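Local coordinates for phenazine-1-carboxylate N-methyltransferase (Pseudomonas aeruginosa, PDB 2IP2), which catalyses the N-methylation of phenazine-1-carboxylate by S-adenosyl-L-methionine, giving 5-methylphenazine-1-carboxylate on the pathway to the virulence pigment pyocyanin, at residues K151-P161 and E180-A188; A192-L203 and E217-M226. One frame throughout, in Å; residues are numbered along the deposited sequence. Where two conformers were deposited one is given.

Contact 1: K151-P161 and E180-A188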
loop_
_atom_site.group_PDB
_atom_site.type_symbol
_atom_site.label_atom_id
_atom_site.label_comp_id
_atom_site.label_asym_id
_atom_site.label_seq_id
_atom_site.Cartn_x
_atom_site.Cartn_y
_atom_site.Cartn_z
ATOM N N LYS A 151 -16.963 -9.287 -9.500
ATOM C CA LYS A 151 -18.213 -9.038 -8.780
ATOM C C LYS A 151 -18.195 -7.863 -7.798
ATOM O O LYS A 151 -19.271 -7.283 -7.511
ATOM C CB LYS A 151 -18.689 -10.309 -8.094
ATOM C CG LYS A 151 -19.275 -11.320 -9.079
ATOM C CD LYS A 151 -19.982 -12.384 -8.288
ATOM C CE LYS A 151 -21.089 -13.030 -9.067
ATOM N NZ LYS A 151 -21.681 -14.189 -8.280
ATOM N N ALA A 152 -17.012 -7.483 -7.292
ATOM C CA ALA A 152 -16.931 -6.321 -6.392
ATOM C C ALA A 152 -17.505 -5.071 -7.084
ATOM O O ALA A 152 -18.085 -4.186 -6.438
ATOM C CB ALA A 152 -15.482 -6.086 -5.925
ATOM N N SER A 153 -17.390 -5.043 -8.405
ATOM C CA SER A 153 -17.892 -3.932 -9.231
ATOM C C SER A 153 -19.397 -4.002 -9.557
ATOM O O SER A 153 -19.941 -3.096 -10.181
ATOM C CB SER A 153 -17.025 -3.781 -10.489
ATOM O OG SER A 153 -15.802 -3.121 -10.147
ATOM N N ASN A 154 -20.066 -5.058 -9.086
ATOM C CA ASN A 154 -21.530 -5.109 -9.062
ATOM C C ASN A 154 -22.109 -3.965 -8.233
ATOM O O ASN A 154 -23.287 -3.620 -8.376
ATOM C CB ASN A 154 -22.035 -6.477 -8.552
ATOM C CG ASN A 154 -21.857 -7.596 -9.603
ATOM O OD1 ASN A 154 -21.366 -7.357 -10.716
ATOM N ND2 ASN A 154 -22.241 -8.816 -9.241
ATOM N N LEU A 155 -21.255 -3.358 -7.394
ATOM C CA LEU A 155 -21.624 -2.132 -6.682
ATOM C C LEU A 155 -22.113 -1.068 -7.672
ATOM O O LEU A 155 -23.124 -0.398 -7.429
ATOM C CB LEU A 155 -20.455 -1.590 -5.837
ATOM C CG LEU A 155 -20.416 -1.904 -4.337
ATOM C CD1 LEU A 155 -20.058 -3.358 -4.040
ATOM C CD2 LEU A 155 -19.465 -0.969 -3.591
ATOM N N ALA A 156 -21.402 -0.914 -8.780
ATOM C CA ALA A 156 -21.752 0.115 -9.750
ATOM C C ALA A 156 -22.996 -0.336 -10.517
ATOM O O ALA A 156 -23.935 0.457 -10.706
ATOM C CB ALA A 156 -20.606 0.385 -10.695
ATOM N N PHE A 157 -23.002 -1.605 -10.933
ATOM C CA PHE A 157 -24.114 -2.159 -11.724
ATOM C C PHE A 157 -25.451 -2.046 -10.997
ATOM O O PHE A 157 -26.456 -1.874 -11.653
ATOM C CB PHE A 157 -23.887 -3.636 -12.085
ATOM C CG PHE A 157 -22.799 -3.874 -13.135
ATOM C CD1 PHE A 157 -22.242 -2.824 -13.881
ATOM C CD2 PHE A 157 -22.332 -5.174 -13.360
ATOM C CE1 PHE A 157 -21.230 -3.082 -14.857
ATOM C CE2 PHE A 157 -21.339 -5.433 -14.321
ATOM C CZ PHE A 157 -20.783 -4.381 -15.064
ATOM N N HIS A 158 -25.468 -2.205 -9.666
ATOM C CA HIS A 158 -26.715 -2.165 -8.919
ATOM C C HIS A 158 -27.287 -0.762 -8.876
ATOM O O HIS A 158 -28.513 -0.599 -8.711
ATOM C CB HIS A 158 -26.569 -2.725 -7.492
ATOM C CG HIS A 158 -26.342 -4.209 -7.446
ATOM N ND1 HIS A 158 -27.124 -5.108 -8.140
ATOM C CD2 HIS A 158 -25.424 -4.949 -6.782
ATOM C CE1 HIS A 158 -26.701 -6.337 -7.908
ATOM N NE2 HIS A 158 -25.661 -6.269 -7.096
ATOM N N GLU A 159 -26.418 0.247 -9.007
ATOM C CA GLU A 159 -26.882 1.651 -9.135
ATOM C C GLU A 159 -27.553 1.933 -10.452
ATOM O O GLU A 159 -28.407 2.803 -10.509
ATOM C CB GLU A 159 -25.768 2.681 -8.979
ATOM C CG GLU A 159 -25.520 3.127 -7.528
ATOM C CD GLU A 159 -26.749 3.717 -6.853
ATOM O OE1 GLU A 159 -27.224 4.844 -7.207
ATOM O OE2 GLU A 159 -27.250 3.021 -5.951
ATOM N N ILE A 160 -27.169 1.226 -11.508
ATOM C CA ILE A 160 -27.677 1.564 -12.847
ATOM C C ILE A 160 -29.229 1.578 -12.953
ATOM O O ILE A 160 -29.832 2.597 -13.364
ATOM C CB ILE A 160 -26.950 0.752 -13.966
ATOM C CG1 ILE A 160 -25.551 1.345 -14.151
ATOM C CG2 ILE A 160 -27.679 0.841 -15.314
ATOM C CD1 ILE A 160 -24.641 0.487 -14.931
ATOM N N PRO A 161 -29.891 0.469 -12.572
ATOM C CA PRO A 161 -31.359 0.478 -12.642
ATOM C C PRO A 161 -32.038 1.378 -11.602
ATOM O O PRO A 161 -33.280 1.508 -11.649
ATOM C CB PRO A 161 -31.728 -0.976 -12.386
ATOM C CG PRO A 161 -30.576 -1.492 -11.525
ATOM C CD PRO A 161 -29.368 -0.833 -12.102
ATOM N N GLU A 180 -23.268 -10.040 -15.684
ATOM C CA GLU A 180 -23.640 -9.465 -14.379
ATOM C C GLU A 180 -24.511 -8.219 -14.471
ATOM O O GLU A 180 -25.375 -8.013 -13.628
ATOM C CB GLU A 180 -22.389 -9.178 -13.522
ATOM C CG GLU A 180 -21.677 -10.487 -13.080
ATOM C CD GLU A 180 -22.516 -11.326 -12.079
ATOM O OE1 GLU A 180 -23.069 -10.760 -11.117
ATOM O OE2 GLU A 180 -22.567 -12.558 -12.211
ATOM N N LEU A 181 -24.261 -7.383 -15.481
ATOM C CA LEU A 181 -25.052 -6.154 -15.664
ATOM C C LEU A 181 -26.506 -6.466 -16.004
ATOM O O LEU A 181 -27.458 -5.942 -15.370
ATOM C CB LEU A 181 -24.420 -5.252 -16.736
ATOM C CG LEU A 181 -25.148 -3.969 -17.129
ATOM C CD1 LEU A 181 -25.604 -3.107 -15.902
ATOM C CD2 LEU A 181 -24.292 -3.136 -18.123
ATOM N N THR A 182 -26.681 -7.370 -16.957
ATOM C CA THR A 182 -28.025 -7.847 -17.307
ATOM C C THR A 182 -28.725 -8.425 -16.061
ATOM O O THR A 182 -29.882 -8.093 -15.780
ATOM C CB THR A 182 -27.924 -8.900 -18.423
ATOM O OG1 THR A 182 -27.519 -8.235 -19.637
ATOM C CG2 THR A 182 -29.268 -9.584 -18.667
ATOM N N LYS A 183 -28.008 -9.249 -15.296
ATOM C CA LYS A 183 -28.621 -9.848 -14.120
ATOM C C LYS A 183 -28.999 -8.804 -13.055
ATOM O O LYS A 183 -30.097 -8.866 -12.525
ATOM C CB LYS A 183 -27.719 -10.941 -13.553
ATOM C CG LYS A 183 -28.055 -11.359 -12.140
ATOM C CD LYS A 183 -26.841 -12.033 -11.553
ATOM C CE LYS A 183 -26.597 -13.361 -12.247
ATOM N NZ LYS A 183 -27.133 -14.488 -11.405
ATOM N N ALA A 184 -28.101 -7.844 -12.766
ATOM C CA ALA A 184 -28.398 -6.712 -11.879
ATOM C C ALA A 184 -29.682 -5.978 -12.342
ATOM O O ALA A 184 -30.608 -5.701 -11.531
ATOM C CB ALA A 184 -27.201 -5.738 -11.811
ATOM N N ILE A 185 -29.811 -5.754 -13.642
ATOM C CA ILE A 185 -30.978 -5.018 -14.125
ATOM C C ILE A 185 -32.279 -5.812 -13.882
ATOM O O ILE A 185 -33.258 -5.272 -13.327
ATOM C CB ILE A 185 -30.876 -4.590 -15.619
ATOM C CG1 ILE A 185 -29.757 -3.560 -15.813
ATOM C CG2 ILE A 185 -32.241 -4.060 -16.116
ATOM C CD1 ILE A 185 -29.136 -3.605 -17.239
ATOM N N LEU A 186 -32.286 -7.083 -14.279
ATOM C CA LEU A 186 -33.486 -7.890 -14.148
ATOM C C LEU A 186 -33.832 -8.225 -12.699
ATOM O O LEU A 186 -35.013 -8.485 -12.393
ATOM C CB LEU A 186 -33.425 -9.130 -15.032
ATOM C CG LEU A 186 -33.173 -8.841 -16.529
ATOM C CD1 LEU A 186 -32.514 -10.042 -17.239
ATOM C CD2 LEU A 186 -34.399 -8.388 -17.264
ATOM N N GLN A 187 -32.839 -8.209 -11.805
ATOM C CA GLN A 187 -33.152 -8.472 -10.417
ATOM C C GLN A 187 -33.767 -7.234 -9.753
ATOM O O GLN A 187 -34.639 -7.362 -8.905
ATOM C CB GLN A 187 -31.918 -8.973 -9.684
ATOM C CG GLN A 187 -31.419 -10.303 -10.250
ATOM C CD GLN A 187 -30.429 -10.985 -9.334
ATOM O OE1 GLN A 187 -29.608 -10.329 -8.682
ATOM N NE2 GLN A 187 -30.507 -12.312 -9.277
ATOM N N ALA A 188 -33.359 -6.042 -10.197
ATOM C CA ALA A 188 -33.891 -4.774 -9.685
ATOM C C ALA A 188 -35.284 -4.469 -10.258
ATOM O O ALA A 188 -36.154 -3.918 -9.563
ATOM C CB ALA A 188 -32.946 -3.651 -10.026
HETATM O O HOH W 1 -29.870 -5.198 -8.958
#

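Contact 2: A192-L203 and E217-M226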
loop_
_atom_site.group_PDB
_atom_site.type_symbol
_atom_site.label_atom_id
_atom_site.label_comp_id
_atom_site.label_asym_id
_atom_site.label_seq_id
_atom_site.Cartn_x
_atom_site.Cartn_y
_atom_site.Cartn_z
ATOM N N ALA A 192 -38.380 -5.653 -16.596
ATOM C CA ALA A 192 -37.466 -5.271 -17.679
ATOM C C ALA A 192 -37.317 -6.484 -18.592
ATOM O O ALA A 192 -37.445 -7.615 -18.128
ATOM C CB ALA A 192 -36.111 -4.884 -17.111
ATOM N N ARG A 193 -37.061 -6.258 -19.876
ATOM C CA ARG A 193 -36.726 -7.359 -20.777
ATOM C C ARG A 193 -35.460 -6.972 -21.521
ATOM O O ARG A 193 -35.267 -5.799 -21.835
ATOM C CB ARG A 193 -37.843 -7.617 -21.803
ATOM C CG ARG A 193 -39.243 -7.958 -21.214
ATOM C CD ARG A 193 -40.121 -8.859 -22.153
ATOM N NE ARG A 193 -39.917 -8.626 -23.592
ATOM C CZ ARG A 193 -39.470 -9.545 -24.455
ATOM N NH1 ARG A 193 -39.188 -10.784 -24.055
ATOM N NH2 ARG A 193 -39.299 -9.221 -25.727
ATOM N N GLY A 194 -34.604 -7.953 -21.795
ATOM C CA GLY A 194 -33.300 -7.653 -22.337
ATOM C C GLY A 194 -32.708 -8.737 -23.207
ATOM O O GLY A 194 -33.084 -9.907 -23.117
ATOM N N VAL A 195 -31.750 -8.315 -24.021
ATOM C CA VAL A 195 -30.930 -9.194 -24.831
ATOM C C VAL A 195 -29.468 -8.958 -24.487
ATOM O O VAL A 195 -29.002 -7.793 -24.403
ATOM C CB VAL A 195 -31.136 -8.905 -26.357
ATOM C CG1 VAL A 195 -30.231 -9.792 -27.182
ATOM C CG2 VAL A 195 -32.621 -9.175 -26.760
ATOM N N MET A 196 -28.748 -10.043 -24.270
ATOM C CA MET A 196 -27.313 -9.941 -24.149
ATOM C C MET A 196 -26.645 -10.490 -25.398
ATOM O O MET A 196 -26.852 -11.644 -25.796
ATOM C CB MET A 196 -26.829 -10.729 -22.932
ATOM C CG MET A 196 -25.299 -10.878 -22.837
ATOM S SD MET A 196 -24.888 -11.872 -21.409
ATOM C CE MET A 196 -25.900 -11.027 -20.201
ATOM N N LEU A 197 -25.814 -9.647 -25.991
ATOM C CA LEU A 197 -24.986 -10.007 -27.126
ATOM C C LEU A 197 -23.561 -10.298 -26.656
ATOM O O LEU A 197 -22.990 -9.565 -25.863
ATOM C CB LEU A 197 -24.943 -8.817 -28.092
ATOM C CG LEU A 197 -24.129 -8.945 -29.380
ATOM C CD1 LEU A 197 -24.829 -9.938 -30.361
ATOM C CD2 LEU A 197 -24.005 -7.533 -30.053
ATOM N N ASP A 198 -22.974 -11.350 -27.181
ATOM C CA ASP A 198 -21.525 -11.516 -27.146
ATOM C C ASP A 198 -21.141 -12.319 -28.376
ATOM O O ASP A 198 -22.009 -12.623 -29.187
ATOM C CB ASP A 198 -21.050 -12.186 -25.837
ATOM C CG ASP A 198 -19.648 -11.771 -25.444
ATOM O OD1 ASP A 198 -18.771 -11.641 -26.352
ATOM O OD2 ASP A 198 -19.421 -11.578 -24.220
ATOM N N ARG A 199 -19.845 -12.612 -28.525
ATOM C CA ARG A 199 -19.292 -13.333 -29.698
ATOM C C ARG A 199 -19.806 -14.770 -29.705
ATOM O O ARG A 199 -19.886 -15.391 -28.650
ATOM C CB ARG A 199 -17.757 -13.321 -29.609
ATOM C CG ARG A 199 -17.035 -13.268 -30.960
ATOM C CD ARG A 199 -15.677 -12.507 -30.865
ATOM N NE ARG A 199 -15.342 -11.653 -32.031
ATOM C CZ ARG A 199 -16.097 -11.472 -33.123
ATOM N NH1 ARG A 199 -17.265 -12.081 -33.250
ATOM N NH2 ARG A 199 -15.671 -10.678 -34.108
ATOM N N GLU A 200 -20.174 -15.326 -30.857
ATOM C CA GLU A 200 -20.653 -16.720 -30.813
ATOM C C GLU A 200 -19.526 -17.657 -30.358
ATOM O O GLU A 200 -18.350 -17.489 -30.755
ATOM C CB GLU A 200 -21.352 -17.199 -32.098
ATOM C CG GLU A 200 -20.672 -16.836 -33.398
ATOM C CD GLU A 200 -21.124 -17.723 -34.541
ATOM O OE1 GLU A 200 -22.303 -17.607 -34.970
ATOM O OE2 GLU A 200 -20.298 -18.534 -35.011
ATOM N N GLY A 201 -19.880 -18.593 -29.483
ATOM C CA GLY A 201 -18.885 -19.455 -28.875
ATOM C C GLY A 201 -18.422 -18.938 -27.526
ATOM O O GLY A 201 -17.647 -19.610 -26.839
ATOM N N SER A 202 -18.891 -17.749 -27.134
ATOM C CA SER A 202 -18.490 -17.156 -25.853
ATOM C C SER A 202 -19.583 -17.211 -24.796
ATOM O O SER A 202 -19.333 -16.927 -23.622
ATOM C CB SER A 202 -18.033 -15.718 -26.055
ATOM O OG SER A 202 -16.952 -15.687 -26.966
ATOM N N LEU A 203 -20.773 -17.627 -25.221
ATOM C CA LEU A 203 -22.001 -17.558 -24.397
ATOM C C LEU A 203 -22.149 -18.610 -23.291
ATOM O O LEU A 203 -23.058 -18.517 -22.469
ATOM C CB LEU A 203 -23.237 -17.562 -25.296
ATOM C CG LEU A 203 -23.320 -16.388 -26.278
ATOM C CD1 LEU A 203 -24.372 -16.676 -27.372
ATOM C CD2 LEU A 203 -23.584 -15.047 -25.525
ATOM N N GLU A 217 -37.599 -16.715 -19.482
ATOM C CA GLU A 217 -37.833 -16.020 -20.788
ATOM C C GLU A 217 -37.813 -14.432 -20.718
ATOM O O GLU A 217 -38.342 -13.725 -21.592
ATOM C CB GLU A 217 -39.186 -16.501 -21.358
ATOM C CG GLU A 217 -39.299 -16.627 -22.864
ATOM C CD GLU A 217 -40.653 -17.189 -23.332
ATOM O OE1 GLU A 217 -41.643 -17.141 -22.568
ATOM O OE2 GLU A 217 -40.727 -17.670 -24.485
ATOM N N ARG A 218 -37.205 -13.904 -19.659
ATOM C CA ARG A 218 -36.979 -12.461 -19.445
ATOM C C ARG A 218 -35.800 -11.899 -20.288
ATOM O O ARG A 218 -35.810 -10.717 -20.735
ATOM C CB ARG A 218 -36.715 -12.239 -17.938
ATOM C CG ARG A 218 -38.003 -12.435 -17.100
ATOM C CD ARG A 218 -37.820 -13.165 -15.780
ATOM N NE ARG A 218 -38.879 -12.798 -14.836
ATOM C CZ ARG A 218 -40.164 -13.180 -14.925
ATOM N NH1 ARG A 218 -40.577 -13.952 -15.930
ATOM N NH2 ARG A 218 -41.050 -12.779 -14.009
ATOM N N VAL A 219 -34.796 -12.740 -20.497
ATOM C CA VAL A 219 -33.648 -12.353 -21.274
ATOM C C VAL A 219 -33.447 -13.432 -22.307
ATOM O O VAL A 219 -33.847 -14.577 -22.070
ATOM C CB VAL A 219 -32.373 -12.175 -20.361
ATOM C CG1 VAL A 219 -32.019 -13.448 -19.652
ATOM C CG2 VAL A 219 -31.125 -11.713 -21.160
ATOM N N SER A 220 -32.829 -13.076 -23.441
ATOM C CA SER A 220 -32.243 -14.067 -24.336
ATOM C C SER A 220 -30.807 -13.682 -24.635
ATOM O O SER A 220 -30.418 -12.516 -24.399
ATOM C CB SER A 220 -33.058 -14.145 -25.635
ATOM O OG SER A 220 -33.144 -12.879 -26.282
ATOM N N LEU A 221 -30.029 -14.640 -25.148
ATOM C CA LEU A 221 -28.666 -14.394 -25.565
ATOM C C LEU A 221 -28.577 -14.420 -27.083
ATOM O O LEU A 221 -29.229 -15.230 -27.736
ATOM C CB LEU A 221 -27.690 -15.436 -24.997
ATOM C CG LEU A 221 -27.761 -15.917 -23.543
ATOM C CD1 LEU A 221 -26.567 -16.855 -23.179
ATOM C CD2 LEU A 221 -27.739 -14.722 -22.614
ATOM N N VAL A 222 -27.747 -13.569 -27.661
ATOM C CA VAL A 222 -27.415 -13.761 -29.080
ATOM C C VAL A 222 -25.910 -13.780 -29.346
ATOM O O VAL A 222 -25.160 -13.054 -28.700
ATOM C CB VAL A 222 -28.256 -12.868 -30.071
ATOM C CG1 VAL A 222 -29.180 -11.953 -29.387
ATOM C CG2 VAL A 222 -27.404 -12.210 -31.216
ATOM N N GLY A 223 -25.480 -14.678 -30.245
ATOM C CA GLY A 223 -24.067 -14.770 -30.607
ATOM C C GLY A 223 -23.913 -13.960 -31.883
ATOM O O GLY A 223 -24.709 -14.107 -32.811
ATOM N N GLY A 224 -22.916 -13.095 -31.935
ATOM C CA GLY A 224 -22.754 -12.266 -33.102
ATOM C C GLY A 224 -21.647 -11.284 -32.857
ATOM O O GLY A 224 -21.136 -11.180 -31.734
ATOM N N ASP A 225 -21.268 -10.556 -33.901
ATOM C CA ASP A 225 -20.188 -9.591 -33.760
ATOM C C ASP A 225 -20.832 -8.226 -33.746
ATOM O O ASP A 225 -21.491 -7.824 -34.706
ATOM C CB ASP A 225 -19.150 -9.759 -34.896
ATOM C CG ASP A 225 -18.187 -8.555 -35.037
ATOM O OD1 ASP A 225 -18.127 -7.651 -34.163
ATOM O OD2 ASP A 225 -17.482 -8.523 -36.082
ATOM N N MET A 226 -20.642 -7.525 -32.628
ATOM C CA MET A 226 -21.271 -6.231 -32.409
ATOM C C MET A 226 -20.811 -5.183 -33.419
ATOM O O MET A 226 -21.458 -4.152 -33.590
ATOM C CB MET A 226 -20.920 -5.739 -31.008
ATOM C CG MET A 226 -19.444 -5.654 -30.736
ATOM S SD MET A 226 -19.084 -5.069 -29.039
ATOM C CE MET A 226 -17.280 -5.168 -29.092
#

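Contact 1: K151-P161 and E180-A188
Leu181 lays its CB over the middle of the Phe157 ring, 3.9 Å from the centroid and only 9° off the ring normal, a CH-pi contact. CG of Leu181 stands anti to the backbone N, which carries CD1 on past the ring to Ile160, where it meets CD1 of that residue at 3.8 Å. The carbonyl O of Ser153 lies above the opposite face of the phenylalanine, toward its rim, and CB of Glu180 meets the ring edge. Ala184 suits the point where the helices run close: its methyl CB sits 3.9 Å from CB of Phe157, and a small residue lets the backbones come near. Farther along, the compact ring of Pro161 does likewise, its CG touching Ala188 CB at 3.5 Å.

Helices 154-161 and 180-188 cross at -44° with their axes 8.4 Å apart. In the Rossmann-like domain of class I methyltransferases, the helix before strand 170-174 here packs on the helix after it. Leu181 and Ile185 reach on to strand 236-240. Phe157 also touches Arg241, a predicted S-adenosyl-L-methionine ligand.

Toward solvent, His158 brings ND1 to within 3.7 Å of Ala184 CB, and a water joins that nitrogen to the carbonyl O of Ala184, to which it donates. At the polar edge Asn154 ND2 donates to Glu180 OE1 (2.8 Å). The amide and carboxylate planes are nearly parallel but offset, so the donor meets the oxygen on its anti side from 33° out of the carboxylate plane. Asn209 binds OE2, so both carboxylate oxygens are held. Lys151 crosses the carboxylate with its CE, its NZ 4.3 Å from Glu180 OE2 and so short of a salt bridge; a weak, long ion pair joins NZ to Glu92.

Contact 2: A192-L203 and E217-M226
Strands 193-198 and 219-223 pair in parallel at one margin of the seven-stranded sheet of the Rossmann-like methyltransferase domain, with 219-223 outermost. Six backbone hydrogen bonds alternate between them, from Gly194 N to Arg218 O at one end to Gly224 N to Asp198 O at the other; the shortest, Val222 N to Met196 O, spans 2.8 Å. Gly194 pairs with Val219, whose CG2 closes on Gly194 O at 3.3 Å.

Beta-branched and leucine side chains fill the face bearing Val195, Leu197 and Val222. CG1 of Val222 lies 3.3 Å from CG1 of Val195, but chi1 of Val222, near 3°, is eclipsed, so this tight pair and the placement of the Val222 methyls are doubtful. The other branch, CG2 of Val222, meets Leu197 CD1 at 3.5 Å, while Leu197 CD2 turns to Met226 CB. On the other face Leu221 and Leu203 slide past each other, Leu221 CD1 reaching Leu203 CB at 4.0 Å.

Asp198, at the strand's C-terminal end, is predicted to bind S-adenosyl-L-methionine, consistent with the acidic residue that ends the second strand of class I methyltransferases and commonly holds the ribose. Its OD1 accepts Arg199 N through the anti lone pair (2.6 Å), and OD2 takes Gly177 N, fixing the carboxylate from both oxygens. Beyond it, Arg199 NH2 makes a 3.4 Å salt bridge with Asp225 OD2; Asp225 OD1 is bound by Leu227 N.

Strand 193-198 continues the sheet by bonding to strand 170-174, and helices 180-188, 204-209 and 211-215 cover the face of Met196, Val219 and Leu221.

Contacts 1 and 2 follow one another along the chain, their centres about 17 Å apart, and helix 180-188 of contact 1 is followed, after a short connection, by strand 193-198 of contact 2. The helix face turned from contact 1 rests on both segments of contact 2: Leu186 CD2 lies 3.3 Å from Ala192 O, and Thr182 CG2 lies 3.8 Å from Val219 CG2. Each contact reaches a different residue of the predicted S-adenosyl-L-methionine site. Contact 2 contains Asp198 itself, whereas in contact 1 the side chain of Phe157 approaches that of Arg241 to about 3 Å and the side chain of Leu181 is about 11 Å from that of Asp198.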